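PDB 5IPW: oligopeptide ABC transporter, periplasmic oligopeptide-binding protein, putative, which probably binds oligopeptides in the periplasm and hands them to an ABC transporter for uptake across the inner membrane. Local coordinates for residues W63-K68 and S77-V82; K243-P248 and I254-P259. All blocks are in the same frame, centred on the assembly; numbering follows the deposited sequence.

Interaction 1: W63-K68 and S77-V82; sequences WRRVWK and SKLIEV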
# COMPACT_ATOMS: atom_id res chain seq x y z
N TRP A 63 7.02 -20.19 -14.16
CA TRP A 63 6.15 -19.04 -14.25
C TRP A 63 6.92 -17.95 -15.00
O TRP A 63 7.88 -17.38 -14.48
CB TRP A 63 5.76 -18.62 -12.82
CG TRP A 63 5.05 -17.33 -12.63
CD1 TRP A 63 4.55 -16.48 -13.58
CD2 TRP A 63 4.72 -16.75 -11.37
NE1 TRP A 63 3.95 -15.39 -12.98
CE2 TRP A 63 4.03 -15.54 -11.63
CE3 TRP A 63 4.93 -17.14 -10.04
CZ2 TRP A 63 3.57 -14.72 -10.60
CZ3 TRP A 63 4.48 -16.32 -9.03
CH2 TRP A 63 3.81 -15.12 -9.31
N ARG A 64 6.47 -17.68 -16.23
CA ARG A 64 7.11 -16.70 -17.10
C ARG A 64 6.60 -15.30 -16.85
O ARG A 64 5.40 -15.04 -16.95
CB ARG A 64 6.87 -17.06 -18.57
CG ARG A 64 7.40 -18.43 -18.96
CD ARG A 64 6.93 -18.84 -20.34
NE ARG A 64 5.48 -19.00 -20.36
CZ ARG A 64 4.73 -19.05 -21.46
NH1 ARG A 64 5.27 -18.96 -22.67
NH2 ARG A 64 3.41 -19.19 -21.35
N ARG A 65 7.53 -14.41 -16.52
CA ARG A 65 7.23 -12.98 -16.42
C ARG A 65 8.26 -12.19 -17.21
O ARG A 65 9.19 -12.76 -17.81
CB ARG A 65 7.28 -12.53 -14.96
CG ARG A 65 6.42 -13.31 -13.99
CD ARG A 65 6.54 -12.70 -12.59
NE ARG A 65 5.34 -11.97 -12.19
CZ ARG A 65 5.30 -10.72 -11.73
NH1 ARG A 65 6.39 -9.99 -11.59
NH2 ARG A 65 4.13 -10.18 -11.40
N VAL A 66 8.11 -10.87 -17.20
CA VAL A 66 9.09 -9.98 -17.80
C VAL A 66 9.40 -8.82 -16.84
O VAL A 66 8.51 -8.33 -16.15
CB VAL A 66 8.60 -9.41 -19.16
CG1 VAL A 66 8.41 -10.53 -20.16
CG2 VAL A 66 7.32 -8.62 -19.01
N TRP A 67 10.66 -8.39 -16.82
CA TRP A 67 11.05 -7.20 -16.05
C TRP A 67 12.07 -6.30 -16.78
O TRP A 67 12.63 -6.67 -17.82
CB TRP A 67 11.58 -7.61 -14.67
CG TRP A 67 13.00 -8.13 -14.63
CD1 TRP A 67 13.67 -8.81 -15.61
CD2 TRP A 67 13.91 -8.02 -13.53
NE1 TRP A 67 14.94 -9.12 -15.19
CE2 TRP A 67 15.11 -8.65 -13.92
CE3 TRP A 67 13.82 -7.45 -12.26
CZ2 TRP A 67 16.22 -8.72 -13.08
CZ3 TRP A 67 14.93 -7.52 -11.42
CH2 TRP A 67 16.11 -8.15 -11.84
N LYS A 68 12.30 -5.13 -16.19
CA LYS A 68 13.22 -4.13 -16.74
C LYS A 68 14.63 -4.18 -16.12
O LYS A 68 15.30 -3.15 -16.00
CB LYS A 68 12.61 -2.74 -16.55
CG LYS A 68 11.35 -2.52 -17.37
CD LYS A 68 10.68 -1.20 -17.05
CE LYS A 68 9.52 -0.94 -17.99
NZ LYS A 68 8.73 0.24 -17.57
N SER A 77 10.87 -8.31 -5.27
CA SER A 77 10.64 -8.27 -3.83
C SER A 77 9.19 -8.55 -3.46
O SER A 77 8.92 -9.32 -2.55
CB SER A 77 11.05 -6.92 -3.23
OG SER A 77 10.76 -6.90 -1.84
N LYS A 78 8.26 -7.94 -4.19
CA LYS A 78 6.84 -8.08 -3.90
C LYS A 78 6.24 -9.44 -4.29
O LYS A 78 5.11 -9.74 -3.93
CB LYS A 78 6.06 -6.94 -4.54
CG LYS A 78 6.32 -5.62 -3.84
CD LYS A 78 5.76 -4.45 -4.61
CE LYS A 78 5.86 -3.16 -3.81
NZ LYS A 78 5.60 -1.96 -4.64
N LEU A 79 6.99 -10.25 -5.03
CA LEU A 79 6.64 -11.66 -5.22
C LEU A 79 7.13 -12.52 -4.07
O LEU A 79 6.53 -13.54 -3.75
CB LEU A 79 7.27 -12.22 -6.50
CG LEU A 79 6.79 -11.64 -7.82
CD1 LEU A 79 7.40 -12.43 -8.97
CD2 LEU A 79 5.27 -11.65 -7.90
N ILE A 80 8.22 -12.07 -3.46
CA ILE A 80 9.13 -12.93 -2.73
C ILE A 80 9.06 -12.68 -1.22
O ILE A 80 9.57 -13.48 -0.43
CB ILE A 80 10.55 -12.69 -3.32
CG1 ILE A 80 11.11 -13.99 -3.84
CG2 ILE A 80 11.52 -11.96 -2.38
CD1 ILE A 80 10.42 -14.40 -5.12
N GLU A 81 8.40 -11.61 -0.83
CA GLU A 81 8.43 -11.12 0.55
C GLU A 81 7.69 -12.02 1.52
O GLU A 81 6.67 -12.62 1.19
CB GLU A 81 7.86 -9.70 0.63
CG GLU A 81 8.90 -8.62 0.44
CD GLU A 81 8.29 -7.27 0.13
OE1 GLU A 81 7.25 -6.92 0.74
OE2 GLU A 81 8.85 -6.56 -0.73
N VAL A 82 8.22 -12.09 2.73
CA VAL A 82 7.58 -12.81 3.82
C VAL A 82 7.56 -11.94 5.07
O VAL A 82 8.45 -11.13 5.29
CB VAL A 82 8.27 -14.17 4.11
CG1 VAL A 82 8.13 -15.11 2.92
CG2 VAL A 82 9.74 -13.98 4.48
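The guanidinium of R65 has L79 lying over one face. L79 CD2 sits 3.9 Å above that plane, over its centre. The other methyl of L79 spreads along the same arginine chain: CD1 is 3.7 Å from R65 NH1 and touches R65 CD as well. At the guanidinium edge, in its plane, is W63 NE1. The W63 indole in turn carries R65 CD on one face, 3.6 Å above the ring and offset toward its rim. L79 CD2 also reaches the six-membered ring at W63 CH2, 4.0 Å away, approaching obliquely.

W63 and R65 are two residues apart on strand 62-67, and both reach toward the end of helix 73-80. The indole is brought there with CG anti to the backbone N (chi1 171°). The R65 chain bends at chi3 (107°), turning its guanidinium flat against L79. L79 and R65 run past each other in opposite directions. Through L79 the last turn of helix 73-80 meets strand 62-67, an outermost strand of a mixed sheet of this family 5 solute-binding protein. The next strand, 276-281, bonds to the backbone of R65 through R278 and E280, and its H279 touches L79. W63 NE1 bonds to M299 O, and the W63 ring also meets F605.

Cutting R65 back to an alanine would probably deprive L79 of the flat group it lies against and uncover part of the W63 face.

No hydrogen bond crosses between 63-68 and 77-82. The aliphatic part and flat face of R65 serve as apolar surface here. Its NE and NH1 are hydrogen-bonded outside the contact. R65 can thus meet L79 and W63 by its flat and aliphatic parts while NE and NH1 are bonded, which probably eases the cost of burying the charge.

Interaction 2: K243-P248 and I254-P259; sequences KPITDP and ILERNP
K243 and E256 exchange two backbone hydrogen bonds. K243 N donates to E256 O at 2.8 Å, and E256 N donates to K243 O at 2.7 Å. I245 N continues the ladder, reaching I254 O at 2.8 Å in a nearly straight bond (169° at the hydrogen). Beyond I245 a side chain takes over. I254 N donates to T246 OG1 at 2.9 Å, and the same hydroxyl bonds to F252 O. Two partners grip OG1, which probably fixes its rotation. T246 places it there by setting OG1 between its backbone N and carbonyl carbon (chi1 72°).

The segments belong to an antiparallel beta hairpin of strands 242-244 and 252-257. Strand 242-244 is an outermost strand of a four-stranded mixed sheet. Strand 252-257 lies further in and pairs on its other side with strand 276-281. P244 faces L255 as a non-hydrogen-bonded pair, a place where the missing proline N-H costs no bond to this neighbour. P244 O bonds outward to T234 OG1.

The K243 and E256 side chains lie side by side on one face and point the same way. K243 NZ stays 4.1 Å from E256 OE2, beyond a salt bridge, though the opposite charges probably still attract. E256 OE1 bonds to Y276 OH. The K243 amine end also comes against P259 CD, where the two side chains cross at about a right angle.

I245 packs on the same side as E256. Its CG2 lies 3.8 Å from E256 CB, and its CG1 lies 3.9 Å from I254 CG2. T246 CG2 touches I254 CB. On the other face, L255 CD2 lies against the P244 ring, 4.0 Å from P244 CD, and L255 also touches V277 of the next strand.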
# COMPACT_ATOMS: atom_id res chain seq x y z
N LYS A 243 14.19 -18.29 -4.44
CA LYS A 243 15.52 -17.69 -4.26
C LYS A 243 16.18 -17.53 -5.65
O LYS A 243 15.97 -18.36 -6.53
CB LYS A 243 16.41 -18.58 -3.39
CG LYS A 243 16.70 -19.94 -4.02
CD LYS A 243 17.53 -20.89 -3.17
CE LYS A 243 17.65 -22.23 -3.89
NZ LYS A 243 18.34 -23.29 -3.09
N PRO A 244 16.99 -16.47 -5.84
CA PRO A 244 17.65 -16.31 -7.13
C PRO A 244 18.76 -17.33 -7.39
O PRO A 244 19.60 -17.55 -6.53
CB PRO A 244 18.25 -14.90 -7.05
CG PRO A 244 18.35 -14.61 -5.59
CD PRO A 244 17.17 -15.29 -4.97
N ILE A 245 18.74 -17.95 -8.57
CA ILE A 245 19.84 -18.83 -8.98
C ILE A 245 20.64 -18.31 -10.20
O ILE A 245 21.58 -18.96 -10.64
CB ILE A 245 19.37 -20.28 -9.22
CG1 ILE A 245 18.25 -20.35 -10.25
CG2 ILE A 245 18.93 -20.90 -7.90
CD1 ILE A 245 18.00 -21.75 -10.77
N THR A 246 20.26 -17.14 -10.74
CA THR A 246 21.04 -16.50 -11.81
C THR A 246 21.22 -15.01 -11.54
O THR A 246 20.56 -14.44 -10.67
CB THR A 246 20.39 -16.67 -13.22
OG1 THR A 246 19.22 -15.85 -13.33
CG2 THR A 246 20.06 -18.12 -13.50
N ASP A 247 22.12 -14.39 -12.30
CA ASP A 247 22.41 -12.97 -12.16
C ASP A 247 21.28 -12.16 -12.79
O ASP A 247 20.76 -12.55 -13.83
CB ASP A 247 23.73 -12.63 -12.86
CG ASP A 247 24.29 -11.29 -12.45
OD1 ASP A 247 24.87 -11.20 -11.34
OD2 ASP A 247 24.15 -10.32 -13.22
N PRO A 248 20.89 -11.04 -12.17
CA PRO A 248 19.82 -10.22 -12.76
C PRO A 248 20.20 -9.47 -14.05
O PRO A 248 19.31 -8.95 -14.73
CB PRO A 248 19.47 -9.23 -11.65
CG PRO A 248 20.68 -9.17 -10.79
CD PRO A 248 21.34 -10.51 -10.88
N ILE A 254 16.35 -15.96 -12.91
CA ILE A 254 15.59 -17.13 -12.47
C ILE A 254 15.56 -17.29 -10.96
O ILE A 254 16.61 -17.26 -10.30
CB ILE A 254 16.13 -18.43 -13.11
CG1 ILE A 254 16.08 -18.31 -14.65
CG2 ILE A 254 15.31 -19.63 -12.64
CD1 ILE A 254 16.64 -19.50 -15.40
N LEU A 255 14.35 -17.48 -10.43
CA LEU A 255 14.16 -17.85 -9.02
C LEU A 255 13.78 -19.32 -8.93
O LEU A 255 12.97 -19.80 -9.71
CB LEU A 255 13.08 -17.01 -8.36
CG LEU A 255 13.17 -15.50 -8.55
CD1 LEU A 255 11.86 -14.86 -8.18
CD2 LEU A 255 14.30 -14.89 -7.74
N GLU A 256 14.38 -20.03 -7.99
CA GLU A 256 14.10 -21.43 -7.76
C GLU A 256 13.41 -21.59 -6.41
O GLU A 256 13.64 -20.80 -5.48
CB GLU A 256 15.40 -22.24 -7.80
CG GLU A 256 15.22 -23.74 -7.69
CD GLU A 256 16.54 -24.50 -7.78
OE1 GLU A 256 16.68 -25.35 -8.68
OE2 GLU A 256 17.44 -24.24 -6.95
N ARG A 257 12.57 -22.60 -6.30
CA ARG A 257 11.87 -22.86 -5.06
C ARG A 257 12.84 -23.04 -3.91
O ARG A 257 13.89 -23.67 -4.05
CB ARG A 257 10.99 -24.10 -5.20
CG ARG A 257 11.73 -25.40 -5.47
CD ARG A 257 10.73 -26.51 -5.73
NE ARG A 257 9.66 -26.39 -4.75
CZ ARG A 257 8.36 -26.30 -5.00
NH1 ARG A 257 7.85 -26.38 -6.22
NH2 ARG A 257 7.55 -26.16 -3.97
N ASN A 258 12.49 -22.46 -2.77
CA ASN A 258 13.21 -22.65 -1.52
C ASN A 258 12.80 -23.98 -0.90
O ASN A 258 11.67 -24.11 -0.42
CB ASN A 258 12.89 -21.52 -0.56
CG ASN A 258 13.47 -21.74 0.82
OD1 ASN A 258 14.16 -22.74 1.05
ND2 ASN A 258 13.21 -20.82 1.74
N PRO A 259 13.71 -24.96 -0.90
CA PRO A 259 13.32 -26.30 -0.46
C PRO A 259 13.02 -26.39 1.03
O PRO A 259 12.48 -27.40 1.47
CB PRO A 259 14.54 -27.15 -0.83
CG PRO A 259 15.69 -26.21 -0.75
CD PRO A 259 15.15 -24.87 -1.18

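How the interactions relate
Interactions 1 and 2 reach the same four-stranded sheet from its two outermost strands, 62-67 and 242-244. Only strand 276-281 separates 62-67 from the hairpin. The centres of the two interactions are about 11 Å apart. They touch directly at two places. I80 CD1, next to L79 on the helix, lies 3.4 Å from L255 CD1. W67 CZ2, further along strand 62-67, lies 3.5 Å from P248 O, and its ring stacks with Y253 of the hairpin. S240 adds a polar bridge, bonding to I80 O through OG and to N258 ND2 through O. Interaction 1 closes before interaction 2 opens along the chain. Neither geometry by itself ties these contacts to a peptide-binding site.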